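Local coordinates for protein ulvan Lyase-PL25 (PDB 5UAM) that cleaves ulvan, the sulfated cell-wall polysaccharide of green seaweeds, as a beta-propeller lyase of polysaccharide lyase family 25, at residues P424-L429 against G448-S453; R338-R341 against E346-G349. All blocks are in the same frame, centred on the assembly; numbering follows the deposited sequence.

How the contacts relate
The two contacts sit in different sheets of the beta-propeller, their centres 31 Å apart and their nearest atoms about 13 Å apart, so they do not touch. Contact 2 comes first along the chain and is complete before contact 1 opens. It joins strands 336-342 and 347-352, the last two of a four-stranded antiparallel sheet that begins with strand 303-311. Contact 1 adjoins the sheet ordered 30-33, 439-444, 428-433, 412-415, segment 424-429 running into strand 428-433; here an early strand of the chain pairs with late ones, and this closes the propeller ring. Each centre is 20 Å from that of the chain, away from the catalytic and zinc sites.

Contact 1 (P424-L429 against G448-S453); sequences PDAQML and GAVTRS
D425 and A426 approach V450 without strand pairing: the closest CA pair, A426 and V450, is 7.1 Å apart, and the two segments form no beta bridge. The setting is the closing sheet of the beta-propeller, where segment 424-429 leads into strand 428-433 and segment 448-453 follows strand 439-444 of the same sheet. Q427 and M428 both face V444 in a classic beta bulge.

V450 carries the direct contact through one methyl. Its CG1 lies opposite the backbone N (chi1 179°), which leaves CG2 beside that N and directed at the turn, 3.2 Å from D425 O. The same CG2 is a looser 4.5 Å from A426 CB, while L443 touches both A426 and V450 from the neighbouring strand. D425 O has a polar partner as well: a water donates to it and to G448 O, bridging the two backbones. Within the turn, the Q427 amide folds back, NE2 donating to P424 O at 3.2 Å with an N-H...O angle of 155°; E446 OE2 is a second partner of NE2. The bridging water's oxygen lies 2.8 Å from D425 O and 2.9 Å from G448 O.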
loop_
_atom_site.group_PDB
_atom_site.type_symbol
_atom_site.label_atom_id
_atom_site.label_comp_id
_atom_site.label_asym_id
_atom_site.label_seq_id
_atom_site.Cartn_x
_atom_site.Cartn_y
_atom_site.Cartn_z
ATOM N N PRO A 424 -8.956 -18.565 -0.440
ATOM C CA PRO A 424 -8.157 -18.951 0.735
ATOM C C PRO A 424 -6.741 -19.377 0.409
ATOM O O PRO A 424 -5.834 -19.109 1.211
ATOM C CB PRO A 424 -8.982 -20.080 1.355
ATOM C CG PRO A 424 -10.400 -19.760 0.978
ATOM C CD PRO A 424 -10.304 -19.151 -0.412
ATOM N N ASP A 425 -6.503 -19.996 -0.748
ATOM C CA ASP A 425 -5.157 -20.469 -1.061
ATOM C C ASP A 425 -4.178 -19.366 -1.451
ATOM O O ASP A 425 -2.967 -19.625 -1.475
ATOM C CB ASP A 425 -5.199 -21.485 -2.208
ATOM C CG ASP A 425 -5.670 -22.861 -1.764
ATOM O OD1 ASP A 425 -5.855 -23.074 -0.542
ATOM O OD2 ASP A 425 -5.847 -23.735 -2.651
ATOM N N ALA A 426 -4.637 -18.138 -1.711
ATOM C CA ALA A 426 -3.741 -17.131 -2.274
ATOM C C ALA A 426 -4.211 -15.752 -1.801
ATOM O O ALA A 426 -4.939 -15.043 -2.498
ATOM C CB ALA A 426 -3.735 -17.243 -3.791
ATOM N N GLN A 427 -3.739 -15.367 -0.627
ATOM C CA GLN A 427 -4.206 -14.175 0.062
ATOM C C GLN A 427 -3.200 -13.038 0.128
ATOM O O GLN A 427 -3.609 -11.892 0.242
ATOM C CB GLN A 427 -4.615 -14.541 1.487
ATOM C CG GLN A 427 -5.755 -15.522 1.508
ATOM C CD GLN A 427 -6.383 -15.639 2.849
ATOM O OE1 GLN A 427 -6.877 -14.653 3.425
ATOM N NE2 GLN A 427 -6.403 -16.842 3.362
ATOM N N MET A 428 -1.902 -13.313 0.112
ATOM C CA MET A 428 -0.920 -12.262 0.334
ATOM C C MET A 428 0.361 -12.634 -0.385
ATOM O O MET A 428 0.697 -13.815 -0.496
ATOM C CB MET A 428 -0.681 -12.060 1.844
ATOM C CG MET A 428 0.287 -10.947 2.196
ATOM S SD MET A 428 0.489 -10.722 3.987
ATOM C CE MET A 428 -0.942 -9.716 4.397
ATOM N N LEU A 429 1.076 -11.611 -0.832
ATOM C CA LEU A 429 2.416 -11.755 -1.398
ATOM C C LEU A 429 3.468 -11.421 -0.354
ATOM O O LEU A 429 3.267 -10.539 0.497
ATOM C CB LEU A 429 2.565 -10.839 -2.606
ATOM C CG LEU A 429 1.764 -11.312 -3.802
ATOM C CD1 LEU A 429 1.464 -10.200 -4.765
ATOM C CD2 LEU A 429 2.521 -12.420 -4.525
ATOM N N GLY A 448 0.042 -21.894 3.849
ATOM C CA GLY A 448 1.400 -21.770 3.372
ATOM C C GLY A 448 1.449 -21.319 1.935
ATOM O O GLY A 448 0.502 -20.737 1.401
ATOM N N ALA A 449 2.586 -21.578 1.307
ATOM C CA ALA A 449 2.873 -21.039 -0.005
ATOM C C ALA A 449 2.242 -21.879 -1.102
ATOM O O ALA A 449 2.104 -23.106 -0.991
ATOM C CB ALA A 449 4.390 -20.999 -0.215
ATOM N N VAL A 450 1.884 -21.190 -2.185
ATOM C CA VAL A 450 1.479 -21.830 -3.433
ATOM C C VAL A 450 2.762 -22.191 -4.169
ATOM O O VAL A 450 3.477 -21.308 -4.644
ATOM C CB VAL A 450 0.624 -20.889 -4.283
ATOM C CG1 VAL A 450 0.240 -21.567 -5.597
ATOM C CG2 VAL A 450 -0.611 -20.441 -3.537
ATOM N N THR A 451 3.049 -23.478 -4.272
ATOM C CA THR A 451 4.342 -23.908 -4.784
ATOM C C THR A 451 4.418 -23.815 -6.305
ATOM O O THR A 451 3.408 -23.705 -7.017
ATOM C CB THR A 451 4.676 -25.328 -4.335
ATOM O OG1 THR A 451 3.753 -26.274 -4.889
ATOM C CG2 THR A 451 4.646 -25.444 -2.794
ATOM N N ARG A 452 5.656 -23.846 -6.790
ATOM C CA ARG A 452 5.949 -23.835 -8.216
ATOM C C ARG A 452 7.019 -24.877 -8.525
ATOM O O ARG A 452 7.936 -25.095 -7.729
ATOM C CB ARG A 452 6.464 -22.469 -8.652
ATOM C CG ARG A 452 6.744 -22.377 -10.147
ATOM C CD ARG A 452 6.974 -20.934 -10.622
ATOM N NE ARG A 452 6.923 -20.890 -12.085
ATOM C CZ ARG A 452 6.935 -19.771 -12.812
ATOM N NH1 ARG A 452 7.070 -18.592 -12.227
ATOM N NH2 ARG A 452 6.795 -19.840 -14.118
ATOM N N SER A 453 6.902 -25.525 -9.679
ATOM C CA SER A 453 7.943 -26.427 -10.147
ATOM C C SER A 453 9.238 -25.657 -10.332
ATOM O O SER A 453 9.271 -24.625 -11.004
ATOM C CB SER A 453 7.515 -27.026 -11.484
ATOM O OG SER A 453 8.619 -27.472 -12.239
HETATM O O HOH W 1 -1.657 -21.782 -0.288
#

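Contact 2 (R338-R341 against E346-G349); sequences RHVR and EWVG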
loop_
_atom_site.group_PDB
_atom_site.type_symbol
_atom_site.label_atom_id
_atom_site.label_comp_id
_atom_site.label_asym_id
_atom_site.label_seq_id
_atom_site.Cartn_x
_atom_site.Cartn_y
_atom_site.Cartn_z
ATOM N N ARG A 338 -1.090 -1.450 15.382
ATOM C CA ARG A 338 -2.152 -1.346 16.373
ATOM C C ARG A 338 -3.499 -1.279 15.662
ATOM O O ARG A 338 -3.587 -0.859 14.503
ATOM C CB ARG A 338 -1.980 -0.093 17.225
ATOM C CG ARG A 338 -0.651 -0.039 17.949
ATOM C CD ARG A 338 0.221 1.120 17.497
ATOM N NE ARG A 338 1.553 0.994 18.076
ATOM C CZ ARG A 338 1.896 1.382 19.296
ATOM N NH1 ARG A 338 1.004 1.931 20.110
ATOM N NH2 ARG A 338 3.134 1.210 19.727
ATOM N N HIS A 339 -4.557 -1.700 16.366
ATOM C CA HIS A 339 -5.883 -1.795 15.766
ATOM C C HIS A 339 -6.813 -0.760 16.384
ATOM O O HIS A 339 -6.878 -0.642 17.617
ATOM C CB HIS A 339 -6.484 -3.192 15.953
ATOM C CG HIS A 339 -7.656 -3.420 15.067
ATOM N ND1 HIS A 339 -7.503 -3.654 13.719
ATOM C CD2 HIS A 339 -8.988 -3.347 15.294
ATOM C CE1 HIS A 339 -8.693 -3.759 13.161
ATOM N NE2 HIS A 339 -9.608 -3.586 14.093
ATOM N N VAL A 340 -7.547 -0.043 15.517
ATOM C CA VAL A 340 -8.496 0.995 15.917
ATOM C C VAL A 340 -9.811 0.705 15.212
ATOM O O VAL A 340 -9.814 0.212 14.083
ATOM C CB VAL A 340 -7.944 2.370 15.469
ATOM C CG1 VAL A 340 -9.006 3.473 15.562
ATOM C CG2 VAL A 340 -6.699 2.719 16.273
ATOM N N ARG A 341 -10.939 0.991 15.871
ATOM C CA ARG A 341 -12.218 0.812 15.191
ATOM C C ARG A 341 -13.263 1.782 15.718
ATOM O O ARG A 341 -13.191 2.284 16.842
ATOM C CB ARG A 341 -12.752 -0.616 15.311
ATOM C CG ARG A 341 -13.159 -1.001 16.719
ATOM C CD ARG A 341 -13.555 -2.464 16.799
ATOM N NE ARG A 341 -13.968 -2.818 18.149
ATOM C CZ ARG A 341 -15.218 -2.758 18.599
ATOM N NH1 ARG A 341 -16.207 -2.374 17.795
ATOM N NH2 ARG A 341 -15.495 -3.096 19.855
ATOM N N GLU A 346 -18.157 5.903 19.036
ATOM C CA GLU A 346 -16.858 6.502 19.285
ATOM C C GLU A 346 -15.785 5.612 18.688
ATOM O O GLU A 346 -16.007 4.430 18.413
ATOM C CB GLU A 346 -16.596 6.710 20.783
ATOM C CG GLU A 346 -16.569 5.427 21.598
ATOM C CD GLU A 346 -17.673 5.339 22.658
ATOM O OE1 GLU A 346 -18.208 6.397 23.070
ATOM O OE2 GLU A 346 -18.000 4.204 23.086
ATOM N N TRP A 347 -14.615 6.197 18.465
ATOM C CA TRP A 347 -13.446 5.420 18.091
ATOM C C TRP A 347 -12.824 4.817 19.342
ATOM O O TRP A 347 -12.685 5.487 20.375
ATOM C CB TRP A 347 -12.416 6.315 17.408
ATOM C CG TRP A 347 -12.828 6.854 16.087
ATOM C CD1 TRP A 347 -13.358 8.094 15.829
ATOM C CD2 TRP A 347 -12.747 6.181 14.837
ATOM N NE1 TRP A 347 -13.594 8.226 14.474
ATOM C CE2 TRP A 347 -13.231 7.066 13.846
ATOM C CE3 TRP A 347 -12.302 4.917 14.447
ATOM C CZ2 TRP A 347 -13.273 6.713 12.500
ATOM C CZ3 TRP A 347 -12.354 4.578 13.106
ATOM C CH2 TRP A 347 -12.840 5.482 12.148
ATOM N N VAL A 348 -12.468 3.538 19.234
ATOM C CA VAL A 348 -11.893 2.788 20.336
ATOM C C VAL A 348 -10.649 2.066 19.838
ATOM O O VAL A 348 -10.391 1.948 18.637
ATOM C CB VAL A 348 -12.903 1.803 20.970
ATOM C CG1 VAL A 348 -14.097 2.565 21.532
ATOM C CG2 VAL A 348 -13.354 0.765 19.961
ATOM N N GLY A 349 -9.869 1.588 20.796
ATOM C CA GLY A 349 -8.738 0.747 20.468
ATOM C C GLY A 349 -7.405 1.453 20.576
ATOM O O GLY A 349 -7.198 2.291 21.461
#
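R341 and V348 form the hydrogen-bonded pair of an antiparallel beta hairpin, at the end of the four-stranded sheet where strand 347-352 is outermost. The strand segments run at 152° to each other, with axes 4.8 Å apart. Two nearly straight bonds close the pair: R341 N donates to V348 O at 3.0 Å, and V348 N donates to R341 O at 2.8 Å. V340 and G349 follow as a non-hydrogen-bonded pair, their CA atoms 4.6 Å apart, and V340 CA also makes a CA-H...O contact with V348 O.

On the face carrying R341 and V348, the two side chains cross at a slant. V348 CG2 lies between its own backbone N and carbonyl carbon (chi1 -61° for CG1), and from there meets R341 CG at 3.7 Å. Beyond CG the arginine chain is extended, and the same methyl reaches over one face of the R341 guanidinium, 4.0 Å above the guanidinium plane and displaced from its centre.

W347 and V340 meet at about a right angle, V340 CG1 coming obliquely to the indole at 3.8 Å from CE3. W347 CE3 also lies 3.5 Å from R341 C, again an oblique approach. I319 of strand 317-324 touches W347, and W342 meets it edge-to-face, extending the apolar cluster.

G349 packs its main chain against H339 O; a CB here would run into that oxygen and be jammed against the preceding carbonyl, that of V348. Such a hairpin, joining the last two strands of a four-stranded antiparallel sheet, is characteristic of a beta-propeller blade.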